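Local coordinates for UDP-N-Acetylenolpyruvylglucosamine Reductase (Thermus caldophilus, PDB 2GQT), which catalyses the FAD-dependent, NADPH-driven reduction of UDP-N-acetylenolpyruvylglucosamine to UDP-N-acetylmuramate, a step in making cell-wall peptidoglycan, at residues E24-E29 with K35-A40; L86-A91 with G101-P106; K114-T119 with E123-L128. All coordinates share one frame; numbering follows the deposited sequence.

Interaction 1 (E24-E29 with K35-A40)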
loop_
_atom_site.group_PDB
_atom_site.type_symbol
_atom_site.label_atom_id
_atom_site.label_comp_id
_atom_site.label_asym_id
_atom_site.label_seq_id
_atom_site.Cartn_x
_atom_site.Cartn_y
_atom_site.Cartn_z
ATOM N N GLU A 24 -12.367 15.026 -2.206
ATOM C CA GLU A 24 -11.719 16.110 -2.924
ATOM C C GLU A 24 -10.242 15.777 -3.060
ATOM O O GLU A 24 -9.503 15.786 -2.075
ATOM C CB GLU A 24 -11.910 17.423 -2.174
ATOM C CG GLU A 24 -11.344 18.635 -2.880
ATOM C CD GLU A 24 -11.584 19.909 -2.094
ATOM O OE1 GLU A 24 -10.683 20.329 -1.347
ATOM O OE2 GLU A 24 -12.689 20.472 -2.199
ATOM N N LEU A 25 -9.826 15.488 -4.291
ATOM C CA LEU A 25 -8.472 15.039 -4.569
ATOM C C LEU A 25 -7.580 16.194 -5.005
ATOM O O LEU A 25 -7.864 16.859 -5.995
ATOM C CB LEU A 25 -8.493 13.944 -5.639
ATOM C CG LEU A 25 -7.192 13.209 -5.957
ATOM C CD1 LEU A 25 -6.742 12.368 -4.770
ATOM C CD2 LEU A 25 -7.407 12.337 -7.175
ATOM N N TRP A 26 -6.485 16.390 -4.279
ATOM C CA TRP A 26 -5.458 17.377 -4.594
ATOM C C TRP A 26 -4.232 16.662 -5.155
ATOM O O TRP A 26 -3.586 15.900 -4.440
ATOM C CB TRP A 26 -5.060 18.114 -3.312
ATOM C CG TRP A 26 -6.112 19.033 -2.791
ATOM C CD1 TRP A 26 -7.369 18.703 -2.388
ATOM C CD2 TRP A 26 -5.989 20.448 -2.613
ATOM N NE1 TRP A 26 -8.052 19.833 -1.986
ATOM C CE2 TRP A 26 -7.222 20.915 -2.110
ATOM C CE3 TRP A 26 -4.958 21.366 -2.833
ATOM C CZ2 TRP A 26 -7.452 22.264 -1.827
ATOM C CZ3 TRP A 26 -5.188 22.711 -2.553
ATOM C CH2 TRP A 26 -6.422 23.143 -2.052
ATOM N N THR A 27 -3.916 16.892 -6.428
ATOM C CA THR A 27 -2.742 16.280 -7.047
ATOM C C THR A 27 -1.605 17.292 -7.023
ATOM O O THR A 27 -1.675 18.336 -7.677
ATOM C CB THR A 27 -3.048 15.782 -8.478
ATOM O OG1 THR A 27 -4.148 14.869 -8.427
ATOM C CG2 THR A 27 -1.847 15.065 -9.067
ATOM N N VAL A 28 -0.583 16.980 -6.231
ATOM C CA VAL A 28 0.534 17.876 -5.925
ATOM C C VAL A 28 1.749 17.498 -6.766
ATOM O O VAL A 28 2.130 16.334 -6.794
ATOM C CB VAL A 28 0.902 17.760 -4.409
ATOM C CG1 VAL A 28 2.257 18.390 -4.116
ATOM C CG2 VAL A 28 -0.191 18.389 -3.544
ATOM N N GLU A 29 2.368 18.480 -7.423
ATOM C CA GLU A 29 3.533 18.224 -8.271
ATOM C C GLU A 29 4.831 18.859 -7.785
ATOM O O GLU A 29 5.906 18.529 -8.287
ATOM C CB GLU A 29 3.259 18.697 -9.696
ATOM C CG GLU A 29 2.201 17.884 -10.419
ATOM C CD GLU A 29 2.066 18.271 -11.879
ATOM O OE1 GLU A 29 2.516 19.373 -12.257
ATOM O OE2 GLU A 29 1.498 17.471 -12.648
ATOM N N LYS A 35 3.035 22.313 0.214
ATOM C CA LYS A 35 2.887 23.250 1.335
ATOM C C LYS A 35 1.480 23.840 1.378
ATOM O O LYS A 35 0.890 23.969 2.454
ATOM C CB LYS A 35 3.953 24.351 1.277
ATOM C CG LYS A 35 5.339 23.867 1.692
ATOM C CD LYS A 35 6.456 24.750 1.158
ATOM C CE LYS A 35 6.885 25.809 2.153
ATOM N NZ LYS A 35 8.077 26.539 1.641
ATOM N N ARG A 36 0.938 24.154 0.202
ATOM C CA ARG A 36 -0.409 24.707 0.078
ATOM C C ARG A 36 -1.508 23.681 0.380
ATOM O O ARG A 36 -2.453 23.970 1.115
ATOM C CB ARG A 36 -0.616 25.334 -1.308
ATOM C CG ARG A 36 -2.011 25.889 -1.540
ATOM C CD ARG A 36 -2.287 26.132 -3.008
ATOM N NE ARG A 36 -3.711 25.977 -3.298
ATOM C CZ ARG A 36 -4.226 25.785 -4.510
ATOM N NH1 ARG A 36 -3.439 25.713 -5.579
ATOM N NH2 ARG A 36 -5.536 25.656 -4.651
ATOM N N ALA A 37 -1.378 22.480 -0.182
ATOM C CA ALA A 37 -2.377 21.428 0.011
ATOM C C ALA A 37 -2.547 21.049 1.486
ATOM O O ALA A 37 -3.643 20.692 1.909
ATOM C CB ALA A 37 -2.009 20.202 -0.808
ATOM N N THR A 38 -1.464 21.142 2.255
ATOM C CA THR A 38 -1.453 20.699 3.655
ATOM C C THR A 38 -1.873 21.782 4.655
ATOM O O THR A 38 -1.728 21.596 5.862
ATOM C CB THR A 38 -0.068 20.154 4.077
ATOM O OG1 THR A 38 0.947 21.126 3.794
ATOM C CG2 THR A 38 0.245 18.857 3.351
ATOM N N GLU A 39 -2.401 22.896 4.154
ATOM C CA GLU A 39 -2.810 24.015 5.011
ATOM C C GLU A 39 -4.139 23.759 5.712
ATOM O O GLU A 39 -4.501 24.480 6.643
ATOM C CB GLU A 39 -2.873 25.307 4.202
ATOM C CG GLU A 39 -1.513 25.892 3.870
ATOM C CD GLU A 39 -1.612 27.159 3.038
ATOM O OE1 GLU A 39 -2.715 27.460 2.533
ATOM O OE2 GLU A 39 -0.583 27.846 2.881
ATOM N N ALA A 40 -4.867 22.746 5.249
ATOM C CA ALA A 40 -6.088 22.293 5.897
ATOM C C ALA A 40 -5.999 20.781 6.125
ATOM O O ALA A 40 -5.133 20.128 5.531
ATOM C CB ALA A 40 -7.291 22.644 5.046
#
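Ala37 packs its methyl against two side chains of the strand, Trp26 and Val28. This is the tight, buried part of the contact. Ala37 CB lies 3.8 Å from Trp26 CE3, on an oblique approach to the indole. The same methyl is 3.8 Å from Val28 CG2. Met4 touches Trp26, Val28 and Arg36. The two segments belong to a beta-alpha-beta crossover. Strand 22-28 leads into helix 31-37, which carries the chain to the parallel strand 42-44, with strand 61-65 lying between the two in the sheet. The contact seats the last turn of that helix on strand 22-28. The outer side is looser and partly open to solvent. There Arg36 swings its CG away from the backbone N (chi1 178°) and runs on extended as far as NE, which carries its end back to the strand. Trp26 CZ3 sits over one face of the guanidinium and is 3.6 Å from Arg36 NH2. The indole and guanidinium planes stand 74° apart, so the two groups do not stack flat. With an alanine in place of Trp26, Glu24 OE1 would probably be left without its indole donor, and a gap would probably open beside Ala37 and Arg36. That donor bond pins the indole within its own strand, Trp26 NE1 to Glu24 OE1 at 2.8 Å.

Interaction 2 (L86-A91 with G101-P106); sequences LLVQEA and GLLGIP. With FAD (flavin-adenine dinucleotide), chain C.
The flat amide of Gln89 rests its NE2 end against the CD1 methyl of Leu103, with Gln89 NE2 3.6 Å from Leu103 CD1. The loop 101-106 holds a type II beta turn, Leu102 to Ile105, between helix 84-93 and the cofactor. The other flat group is the flavin ring system on the far side of the loop. One of its faces is covered by the residues that follow Leu103. Ile105 CG1 lies 3.6 Å from FAD C4, over the pyrimidine end. Pro106 CG lies over the same face at the dimethylbenzene end, 3.5 Å from FAD C8. The closing bond of the turn, Ile105 N to Leu102 O, is weak. Gly104 takes the third position of the turn with positive phi, where a CB would jam against the carbonyl O of Leu103. The loop thus faces two ways, with Ile105 and Pro106 on the flavin and Leu102 and Leu103 on the helix. Pro106 O accepts hydrogen bonds from Asn47 and Ser49, and Ser49 is also hydrogen-bonded to FAD. On the helix side the contact is apolar and modest. Leu103 stretches out with CG opposite its backbone N (chi1 -179°), bringing its CD1 branch up to the helix. The side chains of Val88 and Leu103 cross at about a right angle. Met181 of helix 174-187 touches Val88, Gln89 and Leu103, and so covers the seam. The two valine branches divide the work: Val88 CG1 lies 4.0 Å from Leu103 CD1, while Val88 CG2 lies 4.1 Å from Leu102 C.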
loop_
_atom_site.group_PDB
_atom_site.type_symbol
_atom_site.label_atom_id
_atom_site.label_comp_id
_atom_site.label_asym_id
_atom_site.label_seq_id
_atom_site.Cartn_x
_atom_site.Cartn_y
_atom_site.Cartn_z
ATOM N N LEU A 86 7.506 -0.631 -10.221
ATOM C CA LEU A 86 8.449 -0.094 -11.191
ATOM C C LEU A 86 9.876 -0.225 -10.665
ATOM O O LEU A 86 10.768 -0.704 -11.370
ATOM C CB LEU A 86 8.121 1.369 -11.506
ATOM C CG LEU A 86 9.125 2.093 -12.407
ATOM C CD1 LEU A 86 9.228 1.440 -13.794
ATOM C CD2 LEU A 86 8.749 3.543 -12.537
ATOM N N LEU A 87 10.094 0.221 -9.429
ATOM C CA LEU A 87 11.425 0.172 -8.841
ATOM C C LEU A 87 11.967 -1.245 -8.725
ATOM O O LEU A 87 13.151 -1.464 -8.969
ATOM C CB LEU A 87 11.422 0.860 -7.490
ATOM C CG LEU A 87 11.105 2.348 -7.555
ATOM C CD1 LEU A 87 10.781 2.834 -6.175
ATOM C CD2 LEU A 87 12.255 3.158 -8.151
ATOM N N VAL A 88 11.117 -2.210 -8.372
ATOM C CA VAL A 88 11.555 -3.605 -8.309
ATOM C C VAL A 88 12.163 -4.042 -9.654
ATOM O O VAL A 88 13.250 -4.641 -9.701
ATOM C CB VAL A 88 10.388 -4.530 -7.893
ATOM C CG1 VAL A 88 10.750 -5.991 -8.078
ATOM C CG2 VAL A 88 9.970 -4.256 -6.438
ATOM N N GLN A 89 11.466 -3.750 -10.745
ATOM C CA GLN A 89 11.948 -4.147 -12.071
ATOM C C GLN A 89 13.154 -3.326 -12.515
ATOM O O GLN A 89 14.095 -3.857 -13.110
ATOM C CB GLN A 89 10.830 -4.073 -13.107
ATOM C CG GLN A 89 9.635 -4.979 -12.832
ATOM C CD GLN A 89 9.995 -6.443 -12.737
ATOM O OE1 GLN A 89 10.885 -6.929 -13.448
ATOM N NE2 GLN A 89 9.299 -7.163 -11.861
ATOM N N GLU A 90 13.141 -2.032 -12.212
ATOM C CA GLU A 90 14.271 -1.174 -12.556
ATOM C C GLU A 90 15.550 -1.594 -11.846
ATOM O O GLU A 90 16.637 -1.554 -12.433
ATOM C CB GLU A 90 13.955 0.285 -12.237
ATOM C CG GLU A 90 12.921 0.903 -13.147
ATOM C CD GLU A 90 13.470 1.212 -14.510
ATOM O OE1 GLU A 90 13.779 0.251 -15.247
ATOM O OE2 GLU A 90 13.602 2.414 -14.823
ATOM N N ALA A 91 15.427 -1.997 -10.586
ATOM C CA ALA A 91 16.581 -2.440 -9.830
ATOM C C ALA A 91 17.194 -3.673 -10.489
ATOM O O ALA A 91 18.406 -3.724 -10.688
ATOM C CB ALA A 91 16.203 -2.721 -8.399
ATOM N N GLY A 101 12.404 -8.938 -2.557
ATOM C CA GLY A 101 11.387 -9.395 -1.620
ATOM C C GLY A 101 10.120 -8.562 -1.603
ATOM O O GLY A 101 9.159 -8.903 -0.920
ATOM N N LEU A 102 10.121 -7.468 -2.367
ATOM C CA LEU A 102 8.966 -6.571 -2.439
ATOM C C LEU A 102 8.174 -6.779 -3.730
ATOM O O LEU A 102 7.202 -6.075 -3.973
ATOM C CB LEU A 102 9.423 -5.113 -2.298
ATOM C CG LEU A 102 10.335 -4.842 -1.096
ATOM C CD1 LEU A 102 10.823 -3.411 -1.097
ATOM C CD2 LEU A 102 9.649 -5.180 0.233
ATOM N N LEU A 103 8.584 -7.745 -4.549
ATOM C CA LEU A 103 7.818 -8.097 -5.738
ATOM C C LEU A 103 6.399 -8.496 -5.365
ATOM O O LEU A 103 6.174 -9.242 -4.401
ATOM C CB LEU A 103 8.505 -9.237 -6.498
ATOM C CG LEU A 103 7.860 -9.735 -7.798
ATOM C CD1 LEU A 103 7.888 -8.656 -8.886
ATOM C CD2 LEU A 103 8.564 -10.981 -8.299
ATOM N N GLY A 104 5.440 -8.000 -6.142
ATOM C CA GLY A 104 4.045 -8.360 -5.935
ATOM C C GLY A 104 3.292 -7.451 -4.984
ATOM O O GLY A 104 2.107 -7.670 -4.731
ATOM N N ILE A 105 3.957 -6.410 -4.484
ATOM C CA ILE A 105 3.314 -5.425 -3.613
ATOM C C ILE A 105 2.972 -4.179 -4.437
ATOM O O ILE A 105 3.865 -3.434 -4.836
ATOM C CB ILE A 105 4.216 -5.034 -2.433
ATOM C CG1 ILE A 105 4.656 -6.285 -1.666
ATOM C CG2 ILE A 105 3.468 -4.051 -1.522
ATOM C CD1 ILE A 105 5.649 -6.027 -0.551
ATOM N N PRO A 106 1.676 -3.950 -4.713
ATOM C CA PRO A 106 1.287 -2.881 -5.635
ATOM C C PRO A 106 1.174 -1.512 -4.942
ATOM O O PRO A 106 0.116 -0.873 -4.951
ATOM C CB PRO A 106 -0.069 -3.376 -6.150
ATOM C CG PRO A 106 -0.650 -4.055 -4.991
ATOM C CD PRO A 106 0.500 -4.703 -4.238
HETATM P PA FAD C . -2.511 3.265 0.213
HETATM O O1A FAD C . -3.357 2.063 0.273
HETATM O O2A FAD C . -2.817 4.344 -0.753
HETATM O O5B FAD C . -2.389 3.939 1.644
HETATM C C5B FAD C . -2.082 3.124 2.781
HETATM C C4B FAD C . -1.670 3.998 3.945
HETATM O O4B FAD C . -0.440 4.670 3.602
HETATM C C3B FAD C . -2.679 5.100 4.297
HETATM O O3B FAD C . -2.592 5.335 5.704
HETATM C C2B FAD C . -2.135 6.297 3.527
HETATM O O2B FAD C . -2.538 7.538 4.104
HETATM C C1B FAD C . -0.646 6.101 3.714
HETATM N N9A FAD C . 0.213 6.757 2.706
HETATM C C8A FAD C . 0.206 6.545 1.380
HETATM N N7A FAD C . 1.146 7.307 0.814
HETATM C C5A FAD C . 1.771 7.984 1.784
HETATM C C6A FAD C . 2.801 8.931 1.824
HETATM N N6A FAD C . 3.449 9.347 0.728
HETATM N N1A FAD C . 3.172 9.424 3.023
HETATM C C2A FAD C . 2.557 9.041 4.151
HETATM N N3A FAD C . 1.564 8.157 4.168
HETATM C C4A FAD C . 1.167 7.636 2.991
HETATM N N1 FAD C . 1.300 -5.534 1.764
HETATM C C2 FAD C . 2.434 -6.116 2.290
HETATM O O2 FAD C . 2.965 -5.630 3.278
HETATM N N3 FAD C . 2.953 -7.272 1.712
HETATM C C4 FAD C . 2.374 -7.852 0.591
HETATM O O4 FAD C . 2.870 -8.871 0.100
HETATM C C4X FAD C . 1.234 -7.250 0.061
HETATM N N5 FAD C . 0.614 -7.804 -1.057
HETATM C C5X FAD C . -0.492 -7.154 -1.621
HETATM C C6 FAD C . -1.064 -7.678 -2.781
HETATM C C7 FAD C . -2.155 -7.054 -3.378
HETATM C C7M FAD C . -2.759 -7.642 -4.659
HETATM C C8 FAD C . -2.680 -5.894 -2.796
HETATM C C8M FAD C . -3.886 -5.194 -3.436
HETATM C C9 FAD C . -2.113 -5.377 -1.634
HETATM C C9A FAD C . -1.016 -5.996 -1.034
HETATM N N10 FAD C . -0.434 -5.484 0.138
HETATM C C10 FAD C . 0.705 -6.099 0.653
HETATM C "C1'" FAD C . -1.009 -4.320 0.862
HETATM C "C2'" FAD C . -0.520 -2.977 0.298
HETATM O "O2'" FAD C . -0.003 -3.140 -1.037
HETATM C "C3'" FAD C . 0.571 -2.343 1.163
HETATM O "O3'" FAD C . 0.052 -2.067 2.471
HETATM C "C4'" FAD C . 1.133 -1.066 0.524
HETATM O "O4'" FAD C . 2.286 -0.643 1.254
HETATM C "C5'" FAD C . 0.128 0.082 0.468
HETATM O "O5'" FAD C . 0.720 1.111 -0.325
HETATM P P FAD C . -0.216 2.088 -1.172
HETATM O O1P FAD C . 0.681 3.056 -1.832
HETATM O O2P FAD C . -1.200 1.339 -1.981
HETATM O O3P FAD C . -0.952 2.841 0.041
#

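Interaction 3 (K114-T119 with E123-L128); sequences KMNAGT and EMADAL. With FAD (flavin-adenine dinucleotide), chain C.
Gly118 and Glu123 form an antiparallel, non-hydrogen-bonded pair in a short, weakly bonded two-stranded pairing beside the flavin. The chain reaches it from helix 109-114, which ends in a Schellman motif with Asn116 at positive phi as the C-prime residue. The CA atoms of Gly118 and Glu123 are only 3.8 Å apart. A CB on Gly118 would collide with that of Glu123. Beside this pair, Met124 N donates to Ala117 O at 2.8 Å, almost in line with the carbonyl. The Asn116 side chain makes the second link. Its CG lies opposite the backbone N (chi1 -163°), which brings the amide up to the 3-10 segment 124-126. Ala125 N donates to Asn116 OD1 at 2.9 Å, with the donor tilted slightly from the carbonyl plane. Asn116 ND2 donates to Glu123 OE1 at 3.1 Å, approaching from above the carboxylate plane. The amide and carboxylate planes are 69° apart. Asn116 ND2 also donates to Gly150 O. Bonds at both ends of the buried amide fix its rotation. Glu123 turns its other oxygen, OE2, into a salt bridge with Arg152, an active-site residue. Asn116 thus sits in the second shell and probably steadies the glutamate that pairs with Arg152. Both backbone polar groups of Gly118 serve the cofactor. Gly118 N donates to FAD O2 at 3.0 Å. FAD N3 in turn donates to Gly118 O at 2.7 Å, with an N-H...O angle of 178°, almost perfectly straight.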
loop_
_atom_site.group_PDB
_atom_site.type_symbol
_atom_site.label_atom_id
_atom_site.label_comp_id
_atom_site.label_asym_id
_atom_site.label_seq_id
_atom_site.Cartn_x
_atom_site.Cartn_y
_atom_site.Cartn_z
ATOM N N LYS A 114 4.922 3.829 4.792
ATOM C CA LYS A 114 3.933 3.983 5.860
ATOM C C LYS A 114 3.534 2.623 6.441
ATOM O O LYS A 114 3.414 2.477 7.664
ATOM C CB LYS A 114 2.692 4.726 5.359
ATOM C CG LYS A 114 1.585 4.873 6.405
ATOM C CD LYS A 114 1.864 5.993 7.371
ATOM C CE LYS A 114 0.721 6.201 8.343
ATOM N NZ LYS A 114 1.123 7.252 9.336
ATOM N N MET A 115 3.350 1.633 5.570
ATOM C CA MET A 115 2.868 0.320 5.984
ATOM C C MET A 115 3.968 -0.720 6.077
ATOM O O MET A 115 3.676 -1.917 6.125
ATOM C CB MET A 115 1.776 -0.162 5.017
ATOM C CG MET A 115 0.555 0.756 4.951
ATOM S SD MET A 115 -0.138 1.186 6.572
ATOM C CE MET A 115 -0.577 -0.430 7.216
ATOM N N ASN A 116 5.224 -0.262 6.085
ATOM C CA ASN A 116 6.409 -1.136 6.062
ATOM C C ASN A 116 6.143 -2.420 5.295
ATOM O O ASN A 116 6.270 -3.524 5.821
ATOM C CB ASN A 116 6.936 -1.433 7.474
ATOM C CG ASN A 116 8.348 -1.978 7.453
ATOM O OD1 ASN A 116 9.049 -1.873 6.437
ATOM N ND2 ASN A 116 8.784 -2.557 8.572
ATOM N N ALA A 117 5.778 -2.267 4.027
ATOM C CA ALA A 117 5.291 -3.407 3.253
ATOM C C ALA A 117 6.372 -4.466 3.117
ATOM O O ALA A 117 7.551 -4.146 2.947
ATOM C CB ALA A 117 4.797 -2.958 1.896
ATOM N N GLY A 118 5.966 -5.728 3.179
ATOM C CA GLY A 118 6.935 -6.801 3.083
ATOM C C GLY A 118 6.368 -8.185 2.902
ATOM O O GLY A 118 5.149 -8.387 2.861
ATOM N N THR A 119 7.288 -9.131 2.756
ATOM C CA THR A 119 6.988 -10.547 2.578
ATOM C C THR A 119 7.933 -11.322 3.496
ATOM O O THR A 119 8.710 -10.716 4.237
ATOM C CB THR A 119 7.229 -10.974 1.119
ATOM O OG1 THR A 119 8.627 -10.861 0.820
ATOM C CG2 THR A 119 6.415 -10.123 0.143
ATOM N N GLU A 123 11.371 -6.618 3.896
ATOM C CA GLU A 123 10.404 -5.538 4.086
ATOM C C GLU A 123 10.991 -4.204 3.654
ATOM O O GLU A 123 12.212 -4.050 3.555
ATOM C CB GLU A 123 9.927 -5.463 5.536
ATOM C CG GLU A 123 11.025 -5.183 6.535
ATOM C CD GLU A 123 10.551 -5.277 7.967
ATOM O OE1 GLU A 123 11.119 -4.549 8.807
ATOM O OE2 GLU A 123 9.618 -6.066 8.251
ATOM N N MET A 124 10.109 -3.240 3.414
ATOM C CA MET A 124 10.504 -1.934 2.903
ATOM C C MET A 124 11.618 -1.304 3.732
ATOM O O MET A 124 12.558 -0.754 3.173
ATOM C CB MET A 124 9.293 -1.004 2.804
ATOM C CG MET A 124 9.574 0.306 2.086
ATOM S SD MET A 124 9.881 0.060 0.329
ATOM C CE MET A 124 10.020 1.758 -0.216
ATOM N N ALA A 125 11.525 -1.408 5.059
ATOM C CA ALA A 125 12.525 -0.835 5.957
ATOM C C ALA A 125 13.945 -1.315 5.652
ATOM O O ALA A 125 14.889 -0.538 5.768
ATOM C CB ALA A 125 12.166 -1.126 7.403
ATOM N N ASP A 126 14.076 -2.582 5.260
ATOM C CA ASP A 126 15.371 -3.190 4.917
ATOM C C ASP A 126 16.043 -2.475 3.754
ATOM O O ASP A 126 17.266 -2.501 3.637
ATOM C CB ASP A 126 15.218 -4.670 4.518
ATOM C CG ASP A 126 14.626 -5.543 5.614
ATOM O OD1 ASP A 126 14.862 -5.284 6.817
ATOM O OD2 ASP A 126 13.937 -6.527 5.252
ATOM N N ALA A 127 15.235 -1.869 2.885
ATOM C CA ALA A 127 15.719 -1.295 1.629
ATOM C C ALA A 127 15.889 0.217 1.672
ATOM O O ALA A 127 16.091 0.847 0.637
ATOM C CB ALA A 127 14.794 -1.684 0.469
ATOM N N LEU A 128 15.815 0.798 2.869
ATOM C CA LEU A 128 15.897 2.246 3.017
ATOM C C LEU A 128 17.222 2.703 3.593
ATOM O O LEU A 128 17.726 2.095 4.542
ATOM C CB LEU A 128 14.757 2.755 3.913
ATOM C CG LEU A 128 13.328 2.597 3.371
ATOM C CD1 LEU A 128 12.322 2.971 4.441
ATOM C CD2 LEU A 128 13.111 3.418 2.097
HETATM P PA FAD C . -2.511 3.265 0.213
HETATM O O1A FAD C . -3.357 2.063 0.273
HETATM O O2A FAD C . -2.817 4.344 -0.753
HETATM O O5B FAD C . -2.389 3.939 1.644
HETATM C C5B FAD C . -2.082 3.124 2.781
HETATM C C4B FAD C . -1.670 3.998 3.945
HETATM O O4B FAD C . -0.440 4.670 3.602
HETATM C C3B FAD C . -2.679 5.100 4.297
HETATM O O3B FAD C . -2.592 5.335 5.704
HETATM C C2B FAD C . -2.135 6.297 3.527
HETATM O O2B FAD C . -2.538 7.538 4.104
HETATM C C1B FAD C . -0.646 6.101 3.714
HETATM N N9A FAD C . 0.213 6.757 2.706
HETATM C C8A FAD C . 0.206 6.545 1.380
HETATM N N7A FAD C . 1.146 7.307 0.814
HETATM C C5A FAD C . 1.771 7.984 1.784
HETATM C C6A FAD C . 2.801 8.931 1.824
HETATM N N6A FAD C . 3.449 9.347 0.728
HETATM N N1A FAD C . 3.172 9.424 3.023
HETATM C C2A FAD C . 2.557 9.041 4.151
HETATM N N3A FAD C . 1.564 8.157 4.168
HETATM C C4A FAD C . 1.167 7.636 2.991
HETATM N N1 FAD C . 1.300 -5.534 1.764
HETATM C C2 FAD C . 2.434 -6.116 2.290
HETATM O O2 FAD C . 2.965 -5.630 3.278
HETATM N N3 FAD C . 2.953 -7.272 1.712
HETATM C C4 FAD C . 2.374 -7.852 0.591
HETATM O O4 FAD C . 2.870 -8.871 0.100
HETATM C C4X FAD C . 1.234 -7.250 0.061
HETATM N N5 FAD C . 0.614 -7.804 -1.057
HETATM C C5X FAD C . -0.492 -7.154 -1.621
HETATM C C6 FAD C . -1.064 -7.678 -2.781
HETATM C C7 FAD C . -2.155 -7.054 -3.378
HETATM C C7M FAD C . -2.759 -7.642 -4.659
HETATM C C8 FAD C . -2.680 -5.894 -2.796
HETATM C C8M FAD C . -3.886 -5.194 -3.436
HETATM C C9 FAD C . -2.113 -5.377 -1.634
HETATM C C9A FAD C . -1.016 -5.996 -1.034
HETATM N N10 FAD C . -0.434 -5.484 0.138
HETATM C C10 FAD C . 0.705 -6.099 0.653
HETATM C "C1'" FAD C . -1.009 -4.320 0.862
HETATM C "C2'" FAD C . -0.520 -2.977 0.298
HETATM O "O2'" FAD C . -0.003 -3.140 -1.037
HETATM C "C3'" FAD C . 0.571 -2.343 1.163
HETATM O "O3'" FAD C . 0.052 -2.067 2.471
HETATM C "C4'" FAD C . 1.133 -1.066 0.524
HETATM O "O4'" FAD C . 2.286 -0.643 1.254
HETATM C "C5'" FAD C . 0.128 0.082 0.468
HETATM O "O5'" FAD C . 0.720 1.111 -0.325
HETATM P P FAD C . -0.216 2.088 -1.172
HETATM O O1P FAD C . 0.681 3.056 -1.832
HETATM O O2P FAD C . -1.200 1.339 -1.981
HETATM O O3P FAD C . -0.952 2.841 0.041
#

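In the fold
Interaction 1 stands apart: its centre is about 28 Å from that of interaction 2 and about 26 Å from that of interaction 3. It is a buried contact, away from the annotated sites, that joins strand and helix by apolar packing plus a guanidinium set against the indole at its rim. Interactions 2 and 3 touch each other and share the FAD. Gly101 O lies 2.7 Å from Thr119 OG1, a probable hydrogen bond, and Leu102 CD2 packs against Ala117 O. Interaction 2 is partly buried; its two segments meet by packing, without a hydrogen bond between them. Interaction 3 is buried, and its segments are bound by hydrogen bonds. The flavin is met accordingly: over a face by 101-106, and mainly through polar atoms by 114-119.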